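Long-range contacts in malonyl CoA-acyl carrier protein transacylase (Burkholderia pseudomallei 1710b, PDB 3EZO), which probably transfers the malonyl group from malonyl-CoA to holo-acyl carrier protein, yielding malonyl-acyl carrier protein and free CoA: residues 11-16 against 78-83; 93-98 against 268-273; 170-175 against 288-293; 276-281 against 296-301. All coordinates share one frame; numbering follows the deposited sequence.

Interactions 1, 2 and 4 are built on one parallel sheet, whose strands run in the order 233-234, 93-96, 11-15, 277-281, 299-303. Interaction 1 packs helix 65-85 on strand 11-15, interaction 2 sets helix 263-272 against strand 93-96, and interaction 4 pairs strand 277-281 with the last strand; their centres lie about 11 to 13 Å apart. Interaction 3 is centred about 14 Å from interactions 2 and 4 and about 20 Å from interaction 1. Along the chain, interactions 1, 2 and 4 follow in series, and the segments of interaction 3 alternate with those of 2 and 4. In space it joins the antiparallel sheet to helix 286-294 of the core that carries the predicted nucleophile, Ser-98.

Interaction 1: residues 11-16 against 78-83; sequences FAFVFP and ACYRAW
Phe-13 drives its ring into the angle between Tyr-80 and Trp-83, two side chains one helical turn apart. Its leading atom, Phe-13 CZ, lands over the centre of one face of the indole, 3.5 Å from Trp-83 CE2, in an edge-to-face pair with the five-membered ring, the two planes at 62°. The flank of the same ring rests on the edge of the phenol, with Phe-13 CD2 3.5 Å from Tyr-80 CD1. Both helix residues hold CG anti to the backbone N (chi1 -172° for Tyr-80, 170° for Trp-83), which sends the two rings from the helix toward the strand. This aromatic cluster lies between strand 11-15 of the parallel sheet and helix 65-85, whose short segments run roughly antiparallel with axes 11.1 Å apart. Phe-11 and Phe-15 close the two ends of the row. Phe-11 passes obliquely alongside the benzene part of the indole, with its CZ 3.8 Å from Trp-83 CZ2, while Phe-15 turns its edge to the phenol face in an offset edge-to-face pair, Phe-15 CZ being 3.9 Å from Tyr-80 CD1. Behind Phe-15 lie Thr-103, Ala-104 and Ala-107 of helix 99-107, and Trp-83 NE1 is hydrogen-bonded to the carbonyl of Ala-89.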
# COMPACT_ATOMS: atom_id res chain seq x y z
N PHE A 11 10.96 -6.89 15.66
CA PHE A 11 10.91 -6.19 14.39
C PHE A 11 9.51 -6.16 13.79
O PHE A 11 8.66 -6.95 14.13
CB PHE A 11 11.95 -6.74 13.40
CG PHE A 11 11.70 -8.15 12.97
CD1 PHE A 11 11.08 -8.43 11.75
CD2 PHE A 11 12.11 -9.22 13.76
CE1 PHE A 11 10.88 -9.76 11.34
CE2 PHE A 11 11.90 -10.54 13.34
CZ PHE A 11 11.28 -10.80 12.14
N ALA A 12 9.34 -5.18 12.90
CA ALA A 12 8.16 -4.99 12.10
C ALA A 12 8.47 -5.27 10.63
O ALA A 12 9.56 -4.99 10.14
CB ALA A 12 7.67 -3.55 12.24
N PHE A 13 7.47 -5.79 9.95
CA PHE A 13 7.47 -5.83 8.51
C PHE A 13 6.42 -4.83 7.99
O PHE A 13 5.26 -4.84 8.46
CB PHE A 13 7.15 -7.25 8.02
CG PHE A 13 8.37 -8.12 7.79
CD1 PHE A 13 9.54 -7.94 8.52
CD2 PHE A 13 8.33 -9.16 6.88
CE1 PHE A 13 10.67 -8.77 8.28
CE2 PHE A 13 9.46 -9.99 6.65
CZ PHE A 13 10.60 -9.78 7.34
N VAL A 14 6.83 -4.00 7.03
CA VAL A 14 5.90 -3.15 6.29
C VAL A 14 5.87 -3.56 4.82
O VAL A 14 6.92 -3.82 4.22
CB VAL A 14 6.23 -1.63 6.50
CG1 VAL A 14 6.12 -1.29 8.00
CG2 VAL A 14 7.63 -1.22 5.96
N PHE A 15 4.67 -3.61 4.23
CA PHE A 15 4.45 -4.14 2.88
C PHE A 15 4.00 -3.02 1.91
O PHE A 15 3.08 -2.25 2.21
CB PHE A 15 3.42 -5.26 2.90
CG PHE A 15 3.82 -6.45 3.72
CD1 PHE A 15 4.49 -7.52 3.14
CD2 PHE A 15 3.54 -6.51 5.06
CE1 PHE A 15 4.89 -8.61 3.90
CE2 PHE A 15 3.92 -7.61 5.84
CZ PHE A 15 4.57 -8.67 5.26
N PRO A 16 4.66 -2.92 0.74
CA PRO A 16 4.38 -1.86 -0.26
C PRO A 16 3.09 -2.07 -1.06
O PRO A 16 2.53 -3.14 -1.09
CB PRO A 16 5.62 -1.91 -1.17
CG PRO A 16 6.07 -3.36 -1.10
CD PRO A 16 5.76 -3.81 0.31
N ALA A 78 5.42 -13.14 -1.87
CA ALA A 78 6.50 -14.03 -2.29
C ALA A 78 7.70 -13.78 -1.44
O ALA A 78 8.38 -14.72 -1.02
CB ALA A 78 6.84 -13.80 -3.80
N CYS A 79 7.99 -12.51 -1.20
CA CYS A 79 9.16 -12.13 -0.45
C CYS A 79 9.04 -12.55 1.01
O CYS A 79 10.04 -12.95 1.65
CB CYS A 79 9.42 -10.63 -0.54
SG CYS A 79 10.03 -10.02 -2.11
N TYR A 80 7.82 -12.49 1.53
CA TYR A 80 7.53 -12.93 2.89
C TYR A 80 7.72 -14.42 3.03
O TYR A 80 8.32 -14.87 4.00
CB TYR A 80 6.13 -12.50 3.37
CG TYR A 80 5.90 -12.79 4.86
CD1 TYR A 80 6.51 -12.01 5.82
CD2 TYR A 80 5.15 -13.87 5.29
CE1 TYR A 80 6.34 -12.26 7.16
CE2 TYR A 80 4.97 -14.14 6.64
CZ TYR A 80 5.59 -13.33 7.57
OH TYR A 80 5.45 -13.55 8.92
N ARG A 81 7.18 -15.18 2.07
CA ARG A 81 7.33 -16.62 2.07
C ARG A 81 8.84 -17.02 1.94
O ARG A 81 9.27 -17.97 2.58
CB ARG A 81 6.45 -17.28 0.98
CG ARG A 81 4.98 -17.47 1.35
CD ARG A 81 4.19 -18.08 0.23
NE ARG A 81 2.84 -18.54 0.58
CZ ARG A 81 1.93 -18.91 -0.31
NH1 ARG A 81 2.19 -18.82 -1.61
NH2 ARG A 81 0.72 -19.32 0.04
N ALA A 82 9.63 -16.29 1.16
CA ALA A 82 11.11 -16.54 1.07
C ALA A 82 11.81 -16.28 2.39
O ALA A 82 12.76 -16.99 2.79
CB ALA A 82 11.72 -15.65 0.01
N TRP A 83 11.37 -15.23 3.08
CA TRP A 83 11.89 -14.92 4.41
C TRP A 83 11.68 -16.14 5.33
O TRP A 83 12.60 -16.58 5.99
CB TRP A 83 11.25 -13.65 4.95
CG TRP A 83 11.51 -13.35 6.39
CD1 TRP A 83 10.72 -13.67 7.43
CD2 TRP A 83 12.62 -12.63 6.93
NE1 TRP A 83 11.25 -13.18 8.60
CE2 TRP A 83 12.43 -12.55 8.32
CE3 TRP A 83 13.77 -12.07 6.38
CZ2 TRP A 83 13.32 -11.92 9.16
CZ3 TRP A 83 14.66 -11.45 7.21
CH2 TRP A 83 14.44 -11.37 8.60

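Interaction 2: residues 93-98 against 268-273; sequences IVAGHS and QHIARE
Strand 93-96 leads into the predicted nucleophile Ser-98, and helix 263-272 packs on the early part of this strand, where Ile-93 meets Ile-270. The axes of the two short segments lie 9.7 Å apart and run almost exactly antiparallel, at 173°. Ile-93 reaches the helix with both of its branches. The CG2 methyl of Ile-93 butts against Ile-270, 4.0 Å from that residue's CG2, while the longer branch, with CG1 anti to the backbone N (chi1 -171°), carries CD1 to the edge of the His-269 ring. There Ile-93 CD1 lies in the plane of the imidazole, 3.9 Å from His-269 CD2, and the CD1 methyl of Ile-93 also brushes the aliphatic part of Glu-273, 4.3 Å from its CG. Ile-270 divides its side chain in turn: its CG2 stays with Ile-93, and Ile-270 CD1 continues along the strand to Ala-95, 4.2 Å from the CB of that residue. Ala-12 and Val-275 add further apolar cover around Ile-270. Beyond the packing, Ser-98 OG is hydrogen-bonded to NE2 of His-207, the other predicted active-site residue. The helix thus packs on the strand that leads to a turn at Ser-98 with positive phi (62°); with Gly-96, Ser-98 and Gly-100 in a GxSxG pattern, that turn is consistent with a nucleophile elbow, as in acyltransferases of this family.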
# COMPACT_ATOMS: atom_id res chain seq x y z
N ILE A 93 4.84 -7.13 14.59
CA ILE A 93 3.80 -6.23 14.15
C ILE A 93 4.01 -5.95 12.66
O ILE A 93 5.14 -5.89 12.20
CB ILE A 93 3.75 -4.92 15.00
CG1 ILE A 93 2.49 -4.09 14.66
CG2 ILE A 93 5.00 -4.11 14.85
CD1 ILE A 93 2.12 -3.02 15.78
N VAL A 94 2.91 -5.83 11.92
CA VAL A 94 2.97 -5.54 10.52
C VAL A 94 2.01 -4.41 10.15
O VAL A 94 1.12 -4.07 10.92
CB VAL A 94 2.62 -6.78 9.70
CG1 VAL A 94 3.72 -7.89 9.91
CG2 VAL A 94 1.22 -7.30 10.08
N ALA A 95 2.25 -3.83 8.97
CA ALA A 95 1.38 -2.84 8.35
C ALA A 95 1.75 -2.83 6.87
O ALA A 95 2.82 -3.33 6.47
CB ALA A 95 1.61 -1.44 8.98
N GLY A 96 0.88 -2.27 6.06
CA GLY A 96 1.18 -2.01 4.64
C GLY A 96 0.44 -0.80 4.10
O GLY A 96 -0.60 -0.41 4.62
N HIS A 97 1.00 -0.22 3.05
CA HIS A 97 0.55 1.05 2.52
C HIS A 97 -0.49 0.80 1.42
O HIS A 97 -0.15 0.35 0.30
CB HIS A 97 1.76 1.82 2.00
CG HIS A 97 1.46 3.24 1.65
ND1 HIS A 97 0.58 3.60 0.64
CD2 HIS A 97 1.94 4.40 2.17
CE1 HIS A 97 0.54 4.91 0.55
NE2 HIS A 97 1.36 5.42 1.46
N SER A 98 -1.77 1.08 1.79
CA SER A 98 -2.95 0.97 0.94
C SER A 98 -3.09 -0.50 0.51
O SER A 98 -3.50 -1.34 1.33
CB SER A 98 -2.91 2.02 -0.21
OG SER A 98 -4.02 1.85 -1.09
N GLN A 268 4.82 5.43 13.38
CA GLN A 268 4.99 5.92 14.74
C GLN A 268 4.37 4.99 15.76
O GLN A 268 4.92 4.82 16.84
CB GLN A 268 4.40 7.32 14.86
CG GLN A 268 5.15 8.31 13.99
CD GLN A 268 4.52 9.67 13.96
OE1 GLN A 268 3.29 9.81 14.10
NE2 GLN A 268 5.36 10.69 13.77
N HIS A 269 3.24 4.38 15.41
CA HIS A 269 2.56 3.42 16.28
C HIS A 269 3.51 2.25 16.52
O HIS A 269 3.67 1.79 17.66
CB HIS A 269 1.24 2.94 15.68
CG HIS A 269 0.58 1.88 16.49
ND1 HIS A 269 -0.49 2.13 17.31
CD2 HIS A 269 0.87 0.56 16.63
CE1 HIS A 269 -0.86 1.01 17.90
NE2 HIS A 269 -0.03 0.04 17.52
N ILE A 270 4.14 1.79 15.43
CA ILE A 270 5.06 0.64 15.49
C ILE A 270 6.24 0.96 16.42
O ILE A 270 6.58 0.16 17.28
CB ILE A 270 5.54 0.24 14.05
CG1 ILE A 270 4.36 -0.45 13.31
CG2 ILE A 270 6.80 -0.63 14.15
CD1 ILE A 270 4.53 -0.55 11.83
N ALA A 271 6.83 2.14 16.24
CA ALA A 271 7.91 2.63 17.09
C ALA A 271 7.51 2.70 18.56
O ALA A 271 8.32 2.36 19.42
CB ALA A 271 8.37 3.98 16.63
N ARG A 272 6.29 3.17 18.86
CA ARG A 272 5.84 3.28 20.27
C ARG A 272 5.63 1.91 20.90
O ARG A 272 5.56 1.80 22.11
CB ARG A 272 4.54 4.11 20.43
CG ARG A 272 4.75 5.58 20.20
CD ARG A 272 3.59 6.43 20.74
NE ARG A 272 2.39 5.97 20.08
CZ ARG A 272 1.99 6.39 18.89
NH1 ARG A 272 2.66 7.35 18.25
NH2 ARG A 272 0.90 5.87 18.35
N GLU A 273 5.54 0.85 20.10
CA GLU A 273 5.50 -0.49 20.66
C GLU A 273 6.89 -1.01 21.03
O GLU A 273 7.04 -2.16 21.43
CB GLU A 273 4.82 -1.48 19.70
CG GLU A 273 3.33 -1.20 19.46
CD GLU A 273 2.51 -1.40 20.71
OE1 GLU A 273 2.79 -2.38 21.42
OE2 GLU A 273 1.58 -0.58 20.96

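Interaction 3: residues 170-175 against 288-293; sequences PAQVVI and AGLTKR
Gln-172 and Arg-293 make the polar centre of this surface contact, and the amide oxygen is the acceptor. Arg-293 NH1 donates to Gln-172 OE1 at 2.8 Å, but the bond is weak, bent to 118° at the hydrogen. OE1 lies at the guanidinium edge, near its plane, and the amide and guanidinium planes are only 28° apart, although the two side chains cross at about a right angle. The other end of the same amide rests on hydrocarbon: Gln-172 NE2 lies 3.6 Å from Leu-290 CD2. Pro-170 packs its ring against the end of the helix segment, its CG 3.6 Å from the backbone O of Arg-293. Pro-170 O also comes to the guanidinium edge, but modelled too close to be relied on, which leaves the placing of the Arg-293 end, and so its weak bond, somewhat uncertain.

Gln-172 stands out from the strand with CG anti to the backbone N (chi1 178°) and stays extended to its amide, whereas the Arg-293 chain is bent at chi2 and chi3, curling its guanidinium toward that amide. Farther out, Ala-169 touches Arg-293, and Ala-171 and Val-173 are held by backbone bonds to Gly-143 and Ile-141. The contact joins the turn and first strand residue of the beta hairpin 162-169/172-176 to helix 286-294: the small ferredoxin-like subdomain against the larger alpha/beta subdomain, as in FabD enzymes.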
# COMPACT_ATOMS: atom_id res chain seq x y z
N PRO A 170 7.04 13.14 6.77
CA PRO A 170 7.06 14.60 6.94
C PRO A 170 7.33 15.31 5.62
O PRO A 170 8.27 14.97 4.90
CB PRO A 170 8.23 14.83 7.91
CG PRO A 170 8.38 13.53 8.65
CD PRO A 170 7.96 12.46 7.69
N ALA A 171 6.51 16.30 5.31
CA ALA A 171 6.68 17.11 4.13
C ALA A 171 6.44 16.33 2.86
O ALA A 171 6.83 16.75 1.77
CB ALA A 171 8.09 17.81 4.13
N GLN A 172 5.73 15.21 2.97
CA GLN A 172 5.41 14.41 1.81
C GLN A 172 3.94 13.90 1.90
O GLN A 172 3.62 13.00 2.69
CB GLN A 172 6.42 13.29 1.73
CG GLN A 172 6.21 12.36 0.64
CD GLN A 172 7.48 11.50 0.31
OE1 GLN A 172 8.61 11.77 0.78
NE2 GLN A 172 7.27 10.48 -0.50
N VAL A 173 3.06 14.54 1.12
CA VAL A 173 1.62 14.33 1.21
C VAL A 173 1.03 14.21 -0.17
O VAL A 173 1.35 15.00 -1.06
CB VAL A 173 0.92 15.45 2.04
CG1 VAL A 173 -0.58 15.19 2.15
CG2 VAL A 173 1.59 15.61 3.41
N VAL A 174 0.19 13.20 -0.37
CA VAL A 174 -0.56 13.07 -1.58
C VAL A 174 -1.99 13.54 -1.33
O VAL A 174 -2.62 13.15 -0.35
CB VAL A 174 -0.53 11.61 -2.11
CG1 VAL A 174 -1.45 11.38 -3.33
CG2 VAL A 174 0.99 11.13 -2.41
N ILE A 175 -2.51 14.31 -2.27
CA ILE A 175 -3.92 14.77 -2.23
C ILE A 175 -4.69 14.14 -3.38
O ILE A 175 -4.10 13.64 -4.33
CB ILE A 175 -3.98 16.32 -2.32
CG1 ILE A 175 -3.52 16.84 -3.70
CG2 ILE A 175 -3.09 16.93 -1.21
CD1 ILE A 175 -3.77 18.40 -3.97
N ALA A 288 11.00 1.72 2.63
CA ALA A 288 12.34 1.90 3.23
C ALA A 288 12.70 3.39 3.38
O ALA A 288 13.11 3.84 4.46
CB ALA A 288 13.42 1.17 2.41
N GLY A 289 12.53 4.14 2.29
CA GLY A 289 12.81 5.59 2.30
C GLY A 289 11.90 6.36 3.24
O GLY A 289 12.35 7.28 3.93
N LEU A 290 10.62 6.00 3.31
CA LEU A 290 9.71 6.71 4.21
C LEU A 290 10.08 6.48 5.68
O LEU A 290 10.05 7.43 6.46
CB LEU A 290 8.26 6.35 3.94
CG LEU A 290 7.71 6.52 2.54
CD1 LEU A 290 6.22 6.12 2.53
CD2 LEU A 290 7.95 7.98 1.98
N THR A 291 10.45 5.25 6.05
CA THR A 291 10.82 4.94 7.44
C THR A 291 11.96 5.88 7.87
O THR A 291 11.89 6.51 8.96
CB THR A 291 11.26 3.47 7.62
OG1 THR A 291 10.20 2.59 7.23
CG2 THR A 291 11.68 3.17 9.06
N LYS A 292 12.98 6.01 7.01
CA LYS A 292 14.12 6.89 7.27
C LYS A 292 13.65 8.32 7.60
O LYS A 292 14.14 8.95 8.53
CB LYS A 292 15.10 6.96 6.08
CG LYS A 292 15.80 5.68 5.70
CD LYS A 292 16.80 5.90 4.52
CE LYS A 292 17.57 4.62 4.11
NZ LYS A 292 16.87 3.77 3.07
N ARG A 293 12.69 8.81 6.82
CA ARG A 293 12.18 10.17 6.97
C ARG A 293 11.29 10.34 8.19
O ARG A 293 11.25 11.41 8.80
CB ARG A 293 11.36 10.54 5.74
CG ARG A 293 12.04 10.34 4.39
CD ARG A 293 12.79 11.52 3.96
NE ARG A 293 12.01 12.67 4.39
CZ ARG A 293 10.92 13.15 3.77
NH1 ARG A 293 10.49 12.64 2.61
NH2 ARG A 293 10.28 14.18 4.33

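Interaction 4: residues 276-281 against 296-301; sequences THVIEC and GNLVGA
His-277, Val-278 and Ile-279 pair in parallel with Val-299, Gly-300 and Ala-301, the short strand axes 4.8 Å apart and crossing at -22°, through bonds whose donors alternate between the strands: Val-299 N to Thr-276 O at 2.7 Å, Val-278 N to Val-299 O at 3.1 Å, Ala-301 N to Val-278 O at a weak 3.4 Å, and Glu-280 N to Ala-301 O at 3.0 Å, with CA-H...O contacts, such as that from Gly-300 CA to Val-278 O, beside them.

On the sheet face bearing His-277, Ile-279, Val-299 and Ala-301, the imidazole, with CG anti to the carbonyl carbon (chi1 -57°), runs alongside Val-299 and meets it obliquely, His-277 CD2 lying 3.5 Å from Val-299 CB. Farther along, Ile-279 CG1 sits 4.0 Å from Ala-301 CB. Val-278 points to the other face, where its CG2 meets Leu-298 CD1 at 4.1 Å and Gly-300 contributes no side chain.

The crossover helix 286-294 of this beta-alpha-beta unit lies over the Val-278 face, where Thr-291 touches Val-278 and Leu-298, and both carboxylate oxygens of Glu-280 accept backbone N-H groups of the helix, from Leu-287 and Ala-288. Val-278 and Leu-298 also pack on helix 263-272, while strand 11-15 is hydrogen-bonded along the other edge of strand 277-281, leaving strand 299-303 outermost in the sheet.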
# COMPACT_ATOMS: atom_id res chain seq x y z
N THR A 276 12.30 -1.20 17.03
CA THR A 276 13.34 -0.33 16.50
C THR A 276 13.78 -0.79 15.11
O THR A 276 14.37 -0.01 14.37
CB THR A 276 14.56 -0.35 17.44
OG1 THR A 276 14.97 -1.72 17.63
CG2 THR A 276 14.17 0.24 18.82
N HIS A 277 13.45 -2.02 14.73
CA HIS A 277 13.77 -2.53 13.39
C HIS A 277 12.53 -2.67 12.50
O HIS A 277 11.62 -3.45 12.78
CB HIS A 277 14.49 -3.88 13.50
CG HIS A 277 15.75 -3.82 14.31
ND1 HIS A 277 16.23 -4.89 15.04
CD2 HIS A 277 16.59 -2.80 14.56
CE1 HIS A 277 17.34 -4.54 15.66
NE2 HIS A 277 17.58 -3.27 15.38
N VAL A 278 12.55 -1.95 11.39
CA VAL A 278 11.44 -1.95 10.45
C VAL A 278 11.95 -2.37 9.06
O VAL A 278 12.76 -1.67 8.41
CB VAL A 278 10.74 -0.60 10.45
CG1 VAL A 278 9.62 -0.59 9.46
CG2 VAL A 278 10.27 -0.23 11.94
N ILE A 279 11.48 -3.53 8.63
CA ILE A 279 11.96 -4.16 7.40
C ILE A 279 10.86 -4.04 6.37
O ILE A 279 9.72 -4.45 6.62
CB ILE A 279 12.33 -5.61 7.65
CG1 ILE A 279 13.53 -5.68 8.61
CG2 ILE A 279 12.64 -6.37 6.32
CD1 ILE A 279 13.71 -7.07 9.14
N GLU A 280 11.18 -3.42 5.25
CA GLU A 280 10.25 -3.37 4.12
C GLU A 280 10.32 -4.70 3.43
O GLU A 280 11.40 -5.16 3.04
CB GLU A 280 10.58 -2.25 3.13
CG GLU A 280 9.73 -2.38 1.84
CD GLU A 280 9.75 -1.15 0.97
OE1 GLU A 280 10.81 -0.50 0.89
OE2 GLU A 280 8.69 -0.87 0.32
N CYS A 281 9.18 -5.35 3.31
CA CYS A 281 9.13 -6.68 2.68
C CYS A 281 8.50 -6.58 1.30
O CYS A 281 7.29 -6.44 1.16
CB CYS A 281 8.41 -7.69 3.56
SG CYS A 281 8.39 -9.40 2.90
N GLY A 296 14.40 8.59 12.19
CA GLY A 296 15.77 8.18 11.90
C GLY A 296 16.40 7.25 12.93
O GLY A 296 17.47 6.69 12.66
N ASN A 297 15.79 7.07 14.11
CA ASN A 297 16.32 6.09 15.06
C ASN A 297 15.91 4.70 14.69
O ASN A 297 16.42 3.73 15.25
CB ASN A 297 15.83 6.33 16.49
CG ASN A 297 16.06 7.73 16.99
OD1 ASN A 297 17.04 8.40 16.64
ND2 ASN A 297 15.17 8.19 17.88
N LEU A 298 14.91 4.56 13.81
CA LEU A 298 14.50 3.24 13.38
C LEU A 298 15.63 2.69 12.51
O LEU A 298 16.35 3.46 11.90
CB LEU A 298 13.16 3.26 12.60
CG LEU A 298 11.96 3.75 13.40
CD1 LEU A 298 10.72 3.78 12.53
CD2 LEU A 298 11.78 2.86 14.64
N VAL A 299 15.79 1.37 12.50
CA VAL A 299 16.81 0.73 11.70
C VAL A 299 16.15 -0.07 10.61
O VAL A 299 15.42 -1.02 10.86
CB VAL A 299 17.72 -0.19 12.53
CG1 VAL A 299 18.69 -0.96 11.60
CG2 VAL A 299 18.49 0.62 13.61
N GLY A 300 16.45 0.30 9.37
CA GLY A 300 15.74 -0.26 8.21
C GLY A 300 16.48 -1.40 7.54
O GLY A 300 17.69 -1.47 7.61
N ALA A 301 15.74 -2.32 6.96
CA ALA A 301 16.32 -3.24 5.96
C ALA A 301 15.24 -3.52 4.93
O ALA A 301 14.13 -2.95 4.99
CB ALA A 301 16.82 -4.53 6.60